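Local coordinates for Keto/oxoacid ferredoxin oxidoreductase, gamma subunit (Geobacter sulfurreducens, PDB 3ON3), which probably serves as the gamma subunit of an enzyme that oxidises 2-oxoacids and passes the electrons to ferredoxin, at residues Gly22-Glu27 / Val134-Met139; Ala26-Ile31 / Glu152-Ser157; Val56-Gly61 / Gly144-Glu149; Val94-Ser99 / Val140-Val145. All coordinates share one frame; numbering follows the deposited sequence. Where two conformers were deposited one is given.

Contact 1: residues Gly22-Glu27 / Val134-Met139; sequences GVIMAE and VALGAM
L136 projects from helix 131-143 into the groove between I24 and M25 on helix 18-32, and these three buried side chains make up the contact. Along 134-139, V134 and A135 come first and take no part across the contact; V134 packs on T120 and both pack on I117 of helix 117-125. L136 follows and carries the contact. Its CG stands anti to the backbone N (chi1 -172°), which carries both methyl branches across to the other helix. CD1 lies 4.1 Å from I24 CG2, and L136 CG is equally far from that methyl; it is the short branch of I24, CG2, that meets the leucine. CD2 packs on the selenomethionine M25, though the fine placement of that side chain is doubtful. The nearest alpha carbons, M25 CA and L136 CA, are 7.6 Å apart, and the leucine fills the interval. With an alanine in place of L136, I24 CG2 and the side chain of M25 would probably lose their partner on this helix, leaving a gap between the two helices. M139, a turn later, starts toward helix 18-32, but its end leads away, and it packs on F10. Strand 6-12 flanks the arrangement, F10 touching M25, L136 and M139, while F171 of helix 164-181 also packs on L136.

Contact 2: residues Ala26-Ile31 / Glu152-Ser157; sequences AEAASI and EKAVLS
A154 presses its CB against the backbone of helix 18-32 at A28, and here the packing is tight. The methyl sits 3.6 Å from A28 N and 3.7 Å from A28 CB, with the carbonyl carbon of E27 close by. Because neither alanine carries anything beyond CB, the helices can come together until A28 CA and A154 CA are 5.0 Å apart. No direct hydrogen bond crosses the interface, and the close part is van der Waals packing of a methyl on backbone and methyl.

Toward the E27 carboxylate the contact is looser and is bridged by a water. It donates to E27 OE1 at 2.7 Å and to the backbone A154 O at 2.8 Å, linking the carboxylate to a carbonyl that E27 does not touch directly. E27 reaches this place through an extended chain (chi2 166°), while its other oxygen, OE2, forms a salt bridge with R158 and a hydrogen bond with Y43 of the second subunit. A sulfate ion, probably from the crystallisation liquor, lies about 5 Å from this side chain. K153, on the exposed side of helix 148-157, extends away from the contact.

Within helix 18-32, S30 OG donates to A26 O at 2.8 Å, and S30 N reaches the same oxygen from the opposite face of its plane. The whole is an alanine-on-alanine helix contact, in which small residues allow close approach, set beside a water-bridged carboxylate at the subunit interface.

Contact 3: residues Val56-Gly61 / Gly144-Glu149; sequences VIISDG and GVVSKE
I58 and V145 reach toward each other tip to tip, and apolar contacts of this kind are what joins the two segments. The outer methyl I58 CD1 is the main point of touch: it lies 3.9 Å from V145 CG2 and 4.0 Å from V145 CG1, spanning both branches of the valine. The short branch of I58 also takes part, CG2 standing 4.1 Å from V145 CG2. For V145 to offer both methyls, CG1 takes the crowded position between the backbone N and the carbonyl carbon (chi1 71°). V146 adds a more distant touch, with its CG1 4.4 Å from I58 CD1. M25 and A29 of helix 18-32 pack on the same isoleucine.

In the fold, I58 sits near the end of strand 52-59, which runs antiparallel beside strand 6-12 in the mixed sheet, and V145 and V146 belong to the short connection between helix 131-143 and helix 148-157. G144 opens that connection with a positive phi of 58°.

Polar bonds lie within or beside each segment rather than across them. S59 OG accepts from G61 N at 3.2 Å in a nearly straight bond (161°), an ST turn where the strand gives way to loop. On the other segment, S147 is the N-cap of helix 148-157, its OG bonded to A150 N, while its own backbone N is held by D33 OD2. The carbonyl oxygen V145 O takes a hydrogen bond from K35 NZ.

Contact 4: residues Val94-Ser99 / Val140-Val145; sequences VLLVDS and VALTGV
V94 and L142 meet with no aromatic ring or side-chain amide between them; the flat group touched is the peptide following L142, whose carbonyl O lies 4.2 Å from V94 CG2. Everything else that crosses is aliphatic. V94 CG1, anti to its own backbone N (chi1 162°), points at the root of the leucine, 4.1 Å from L142 CB. The tip of L142 goes further, into the angle between V94 and L96, where its CD1 is 4.0 Å from L96 CD1 and 4.1 Å from L96 CB. The two leucines cross at about a right angle, L142 CD1 meeting L96 at both of those carbons. T143 makes a thinner contact through its methyl CG2, 4.5 Å from V94 CG1. Its hydroxyl is occupied on its own side: OG1 is hydrogen-bonded to M139 O and accepts from V145 N at 3.3 Å, an ST turn at the end of the helix. Helix 131-143 thus lies with this end on the parallel part of the sheet, L142 touching T113 of strand 111-115, T143 touching A73 of strand 71-76 and Y6 of strand 6-12, and strand 93-98 running between strands 71-76 and 111-115.

How the contacts relate
Contact 1 is the most central; contacts 2 and 3, centred 12 to 13 Å from the chain centre, are still buried, and contact 4, nearer the centre, is only partly buried. Helix 18-32 is common to contacts 1 and 2, and both adjoin the second subunit. Helix 131-143 serves contacts 1 and 4, whereas contacts 3 and 4 share G144 and V145, each tying a helix end or its following loop to the sheet. M25 of contact 1 also packs on I58, V145 and V146 of contact 3. Contacts 2 and 4 do not touch, their centres about 17 Å apart. All are apolar across; contact 2 alone adds a bridging water.

Contact 1: residues Gly22-Glu27 / Val134-Met139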
# COMPACT_ATOMS: atom_id res chain seq x y z
N GLY B 22 5.42 2.24 -3.99
CA GLY B 22 5.29 3.24 -2.96
C GLY B 22 5.58 2.65 -1.60
O GLY B 22 6.32 3.22 -0.80
N VAL B 23 4.99 1.49 -1.33
CA VAL B 23 5.20 0.83 -0.05
C VAL B 23 6.67 0.46 0.19
O VAL B 23 7.23 0.76 1.24
CB VAL B 23 4.30 -0.39 0.11
CG1 VAL B 23 4.82 -1.25 1.24
CG2 VAL B 23 2.85 0.05 0.34
N ILE B 24 7.28 -0.20 -0.79
CA ILE B 24 8.71 -0.51 -0.76
C ILE B 24 9.59 0.73 -0.48
O ILE B 24 10.46 0.70 0.39
CB ILE B 24 9.14 -1.19 -2.06
CG1 ILE B 24 8.49 -2.57 -2.16
CG2 ILE B 24 10.66 -1.31 -2.12
CD1 ILE B 24 8.71 -3.25 -3.49
N MSE B 25 9.33 1.82 -1.20
CA MSE B 25 10.06 3.07 -0.97
C MSE B 25 9.90 3.61 0.45
O MSE B 25 10.87 4.09 1.04
CB MSE B 25 9.65 4.16 -1.96
CG MSE B 25 10.47 4.23 -3.22
SE MSE B 25 12.33 4.79 -2.99
CE MSE B 25 12.11 5.90 -1.42
N ALA B 26 8.67 3.55 0.98
CA ALA B 26 8.40 4.04 2.33
C ALA B 26 9.14 3.21 3.40
O ALA B 26 9.69 3.76 4.36
CB ALA B 26 6.86 4.08 2.61
N GLU B 27 9.13 1.89 3.24
CA GLU B 27 9.80 0.98 4.18
C GLU B 27 11.33 1.00 4.05
O GLU B 27 12.05 0.78 5.03
CB GLU B 27 9.22 -0.44 4.05
CG GLU B 27 7.76 -0.53 4.55
CD GLU B 27 7.02 -1.81 4.16
OE1 GLU B 27 7.57 -2.62 3.38
OE2 GLU B 27 5.87 -2.01 4.62
N VAL B 134 11.95 -2.64 -11.44
CA VAL B 134 12.86 -1.90 -12.30
C VAL B 134 12.79 -0.39 -12.06
O VAL B 134 13.81 0.26 -11.86
CB VAL B 134 12.59 -2.15 -13.77
CG1 VAL B 134 13.64 -1.42 -14.62
CG2 VAL B 134 12.61 -3.64 -14.05
N ALA B 135 11.58 0.16 -12.05
CA ALA B 135 11.39 1.60 -11.90
C ALA B 135 11.86 2.06 -10.52
O ALA B 135 12.36 3.17 -10.35
CB ALA B 135 9.92 1.95 -12.11
N LEU B 136 11.69 1.19 -9.54
CA LEU B 136 12.04 1.48 -8.17
C LEU B 136 13.56 1.56 -8.03
O LEU B 136 14.09 2.45 -7.35
CB LEU B 136 11.46 0.39 -7.27
CG LEU B 136 11.50 0.50 -5.75
CD1 LEU B 136 12.92 0.21 -5.22
CD2 LEU B 136 10.98 1.85 -5.28
N GLY B 137 14.25 0.64 -8.69
CA GLY B 137 15.71 0.67 -8.75
C GLY B 137 16.16 1.96 -9.43
O GLY B 137 17.09 2.65 -8.99
N ALA B 138 15.46 2.30 -10.51
CA ALA B 138 15.78 3.53 -11.23
C ALA B 138 15.56 4.76 -10.35
O ALA B 138 16.40 5.66 -10.33
CB ALA B 138 14.98 3.63 -12.50
N MSE B 139 14.45 4.79 -9.62
CA MSE B 139 14.08 5.93 -8.78
C MSE B 139 15.05 6.14 -7.63
O MSE B 139 15.28 7.27 -7.21
CB MSE B 139 12.67 5.75 -8.19
CG MSE B 139 11.59 6.52 -8.88
SE MSE B 139 11.92 8.46 -9.06
CE MSE B 139 11.16 8.50 -10.82

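Contact 2: residues Ala26-Ile31 / Glu152-Ser157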
# COMPACT_ATOMS: atom_id res chain seq x y z
N ALA B 26 8.67 3.55 0.98
CA ALA B 26 8.40 4.04 2.33
C ALA B 26 9.14 3.21 3.40
O ALA B 26 9.69 3.76 4.36
CB ALA B 26 6.86 4.08 2.61
N GLU B 27 9.13 1.89 3.24
CA GLU B 27 9.80 0.98 4.18
C GLU B 27 11.33 1.00 4.05
O GLU B 27 12.05 0.78 5.03
CB GLU B 27 9.22 -0.44 4.05
CG GLU B 27 7.76 -0.53 4.55
CD GLU B 27 7.02 -1.81 4.16
OE1 GLU B 27 7.57 -2.62 3.38
OE2 GLU B 27 5.87 -2.01 4.62
N ALA B 28 11.84 1.30 2.85
CA ALA B 28 13.28 1.47 2.67
C ALA B 28 13.73 2.63 3.52
O ALA B 28 14.70 2.52 4.25
CB ALA B 28 13.62 1.72 1.22
N ALA B 29 12.98 3.73 3.46
CA ALA B 29 13.33 4.93 4.20
C ALA B 29 13.26 4.76 5.72
O ALA B 29 14.12 5.23 6.44
CB ALA B 29 12.44 6.09 3.78
N SER B 30 12.21 4.10 6.21
CA SER B 30 11.93 4.12 7.65
C SER B 30 12.48 2.90 8.36
O SER B 30 13.36 3.02 9.21
CB SER B 30 10.43 4.25 7.89
OG SER B 30 9.73 3.30 7.10
N ILE B 31 11.96 1.72 8.02
CA ILE B 31 12.47 0.48 8.58
C ILE B 31 13.97 0.35 8.41
O ILE B 31 14.67 0.03 9.38
CB ILE B 31 11.82 -0.74 7.90
CG1 ILE B 31 10.30 -0.67 8.02
CG2 ILE B 31 12.35 -2.02 8.53
CD1 ILE B 31 9.59 -1.77 7.28
N GLU B 152 17.07 -2.15 -1.42
CA GLU B 152 17.22 -3.55 -1.77
C GLU B 152 16.55 -4.45 -0.71
O GLU B 152 15.84 -5.39 -1.05
CB GLU B 152 18.70 -3.95 -1.88
CG GLU B 152 18.86 -5.35 -2.48
CD GLU B 152 20.28 -5.90 -2.43
OE1 GLU B 152 21.17 -5.30 -1.76
OE2 GLU B 152 20.50 -6.95 -3.06
N LYS B 153 16.81 -4.16 0.56
CA LYS B 153 16.22 -4.91 1.67
C LYS B 153 14.71 -4.80 1.63
O LYS B 153 14.01 -5.81 1.72
CB LYS B 153 16.73 -4.42 3.02
CG LYS B 153 18.16 -4.85 3.36
CD LYS B 153 18.45 -4.60 4.82
CE LYS B 153 19.84 -5.06 5.20
NZ LYS B 153 20.07 -4.95 6.67
N ALA B 154 14.21 -3.57 1.48
CA ALA B 154 12.77 -3.34 1.30
C ALA B 154 12.16 -4.07 0.11
O ALA B 154 11.07 -4.64 0.24
CB ALA B 154 12.45 -1.82 1.24
N VAL B 155 12.83 -4.05 -1.04
CA VAL B 155 12.33 -4.78 -2.21
C VAL B 155 12.21 -6.26 -1.88
O VAL B 155 11.16 -6.87 -2.06
CB VAL B 155 13.23 -4.66 -3.46
CG1 VAL B 155 12.78 -5.65 -4.53
CG2 VAL B 155 13.24 -3.25 -4.03
N LEU B 156 13.29 -6.84 -1.39
CA LEU B 156 13.37 -8.28 -1.26
C LEU B 156 12.48 -8.84 -0.15
O LEU B 156 12.12 -9.99 -0.17
CB LEU B 156 14.83 -8.71 -1.08
CG LEU B 156 15.73 -8.28 -2.24
CD1 LEU B 156 17.20 -8.51 -1.92
CD2 LEU B 156 15.32 -9.00 -3.52
N SER B 157 12.11 -8.00 0.80
CA SER B 157 11.24 -8.44 1.89
C SER B 157 9.77 -8.49 1.46
O SER B 157 8.94 -9.10 2.13
CB SER B 157 11.41 -7.53 3.10
OG SER B 157 12.77 -7.45 3.48
O HOH W 1 9.80 -4.04 2.66

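Contact 3: residues Val56-Gly61 / Gly144-Glu149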
# COMPACT_ATOMS: atom_id res chain seq x y z
N VAL B 56 4.74 8.94 -2.04
CA VAL B 56 5.54 8.72 -0.85
C VAL B 56 6.24 10.01 -0.45
O VAL B 56 6.78 10.74 -1.28
CB VAL B 56 6.54 7.52 -0.98
CG1 VAL B 56 7.40 7.67 -2.22
CG2 VAL B 56 7.41 7.38 0.28
N ILE B 57 6.20 10.30 0.84
CA ILE B 57 6.85 11.47 1.38
C ILE B 57 7.79 10.99 2.47
O ILE B 57 7.38 10.27 3.38
CB ILE B 57 5.85 12.47 1.99
CG1 ILE B 57 4.73 12.80 0.99
CG2 ILE B 57 6.58 13.73 2.44
CD1 ILE B 57 3.52 13.47 1.64
N ILE B 58 9.05 11.39 2.35
CA ILE B 58 10.11 10.94 3.25
C ILE B 58 10.73 12.16 3.88
O ILE B 58 10.82 13.22 3.27
CB ILE B 58 11.16 10.13 2.46
CG1 ILE B 58 10.55 8.82 1.96
CG2 ILE B 58 12.45 9.91 3.26
CD1 ILE B 58 11.31 8.21 0.80
N SER B 59 11.16 12.03 5.12
CA SER B 59 11.82 13.14 5.78
C SER B 59 12.63 12.70 6.98
O SER B 59 12.32 11.68 7.62
CB SER B 59 10.79 14.20 6.18
OG SER B 59 11.44 15.34 6.70
N ASP B 60 13.68 13.46 7.27
CA ASP B 60 14.47 13.25 8.47
C ASP B 60 13.61 13.49 9.71
O ASP B 60 13.89 12.95 10.78
CB ASP B 60 15.69 14.17 8.48
CG ASP B 60 16.82 13.65 7.63
OD1 ASP B 60 17.23 12.49 7.83
OD2 ASP B 60 17.31 14.40 6.76
N GLY B 61 12.57 14.29 9.55
CA GLY B 61 11.64 14.55 10.63
C GLY B 61 10.25 14.00 10.36
O GLY B 61 10.09 13.06 9.58
N GLY B 144 18.55 9.42 -4.88
CA GLY B 144 19.41 9.21 -3.73
C GLY B 144 18.67 9.43 -2.42
O GLY B 144 19.28 9.77 -1.43
N VAL B 145 17.35 9.25 -2.40
CA VAL B 145 16.60 9.55 -1.19
C VAL B 145 16.83 8.49 -0.10
O VAL B 145 16.84 8.80 1.10
CB VAL B 145 15.07 9.78 -1.46
CG1 VAL B 145 14.36 8.49 -1.84
CG2 VAL B 145 14.40 10.41 -0.26
N VAL B 146 17.04 7.24 -0.52
CA VAL B 146 17.37 6.14 0.40
C VAL B 146 18.63 5.44 -0.10
O VAL B 146 18.94 5.50 -1.29
CB VAL B 146 16.23 5.10 0.49
CG1 VAL B 146 14.98 5.74 1.11
CG2 VAL B 146 15.89 4.50 -0.89
N SER B 147 19.36 4.78 0.81
CA SER B 147 20.54 4.02 0.39
C SER B 147 20.09 2.88 -0.51
O SER B 147 18.96 2.41 -0.41
CB SER B 147 21.31 3.47 1.61
OG SER B 147 20.50 2.58 2.37
N LYS B 148 20.99 2.45 -1.38
CA LYS B 148 20.72 1.30 -2.24
C LYS B 148 20.44 0.08 -1.36
O LYS B 148 19.57 -0.73 -1.68
CB LYS B 148 21.91 1.04 -3.18
CG LYS B 148 21.71 -0.15 -4.13
CD LYS B 148 23.02 -0.56 -4.84
CE LYS B 148 22.77 -1.56 -5.98
NZ LYS B 148 24.04 -2.26 -6.45
N GLU B 149 21.17 -0.05 -0.25
CA GLU B 149 20.96 -1.16 0.66
C GLU B 149 19.55 -1.17 1.27
O GLU B 149 18.90 -2.22 1.31
CB GLU B 149 22.04 -1.23 1.77
CG GLU B 149 21.76 -2.30 2.84
CD GLU B 149 22.78 -2.37 3.99
OE1 GLU B 149 23.70 -1.53 4.08
OE2 GLU B 149 22.65 -3.29 4.83

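Contact 4: residues Val94-Ser99 / Val140-Val145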
# COMPACT_ATOMS: atom_id res chain seq x y z
N VAL B 94 12.99 15.51 -10.55
CA VAL B 94 13.33 14.28 -11.25
C VAL B 94 12.14 13.75 -12.03
O VAL B 94 11.05 13.55 -11.49
CB VAL B 94 13.85 13.19 -10.25
CG1 VAL B 94 13.79 11.79 -10.86
CG2 VAL B 94 15.26 13.52 -9.82
N LEU B 95 12.33 13.53 -13.32
CA LEU B 95 11.26 13.00 -14.14
C LEU B 95 11.72 11.71 -14.79
O LEU B 95 12.56 11.73 -15.65
CB LEU B 95 10.81 14.01 -15.19
CG LEU B 95 9.82 13.46 -16.24
CD1 LEU B 95 8.58 12.91 -15.57
CD2 LEU B 95 9.45 14.50 -17.29
N LEU B 96 11.16 10.59 -14.36
CA LEU B 96 11.51 9.29 -14.90
C LEU B 96 10.32 8.71 -15.64
O LEU B 96 9.24 8.53 -15.06
CB LEU B 96 11.94 8.34 -13.78
CG LEU B 96 12.13 6.86 -14.13
CD1 LEU B 96 13.37 6.64 -15.03
CD2 LEU B 96 12.22 6.02 -12.88
N VAL B 97 10.52 8.42 -16.91
CA VAL B 97 9.45 7.86 -17.73
C VAL B 97 9.90 6.59 -18.43
O VAL B 97 11.09 6.33 -18.51
CB VAL B 97 8.92 8.90 -18.77
CG1 VAL B 97 8.56 10.21 -18.07
CG2 VAL B 97 9.95 9.16 -19.87
N ASP B 98 8.95 5.80 -18.92
CA ASP B 98 9.28 4.73 -19.84
C ASP B 98 9.35 5.30 -21.26
O ASP B 98 8.47 6.04 -21.69
CB ASP B 98 8.27 3.58 -19.77
CG ASP B 98 8.53 2.51 -20.82
OD1 ASP B 98 8.50 2.83 -22.02
OD2 ASP B 98 8.77 1.35 -20.45
N SER B 99 10.42 4.96 -21.99
CA SER B 99 10.70 5.61 -23.27
C SER B 99 9.92 5.04 -24.45
O SER B 99 9.74 5.71 -25.47
CB SER B 99 12.19 5.59 -23.57
OG SER B 99 12.66 4.26 -23.70
N VAL B 140 15.57 5.03 -7.10
CA VAL B 140 16.56 5.08 -6.02
C VAL B 140 17.86 5.66 -6.56
O VAL B 140 18.44 6.56 -5.95
CB VAL B 140 16.78 3.66 -5.39
CG1 VAL B 140 17.96 3.64 -4.40
CG2 VAL B 140 15.47 3.16 -4.71
N ALA B 141 18.32 5.13 -7.70
CA ALA B 141 19.50 5.67 -8.38
C ALA B 141 19.41 7.19 -8.58
O ALA B 141 20.31 7.92 -8.18
CB ALA B 141 19.74 4.98 -9.71
N LEU B 142 18.29 7.66 -9.15
CA LEU B 142 18.14 9.08 -9.51
C LEU B 142 17.93 10.05 -8.35
O LEU B 142 18.39 11.18 -8.40
CB LEU B 142 17.02 9.27 -10.55
CG LEU B 142 17.17 8.58 -11.90
CD1 LEU B 142 15.88 8.68 -12.69
CD2 LEU B 142 18.37 9.14 -12.72
N THR B 143 17.23 9.64 -7.29
CA THR B 143 16.90 10.58 -6.22
C THR B 143 17.93 10.58 -5.10
O THR B 143 18.15 11.60 -4.44
CB THR B 143 15.52 10.28 -5.60
OG1 THR B 143 15.51 8.94 -5.08
CG2 THR B 143 14.43 10.42 -6.65
N GLY B 144 18.55 9.42 -4.88
CA GLY B 144 19.41 9.21 -3.73
C GLY B 144 18.67 9.43 -2.42
O GLY B 144 19.28 9.77 -1.43
N VAL B 145 17.35 9.25 -2.40
CA VAL B 145 16.60 9.55 -1.19
C VAL B 145 16.83 8.49 -0.10
O VAL B 145 16.84 8.80 1.10
CB VAL B 145 15.07 9.78 -1.46
CG1 VAL B 145 14.36 8.49 -1.84
CG2 VAL B 145 14.40 10.41 -0.26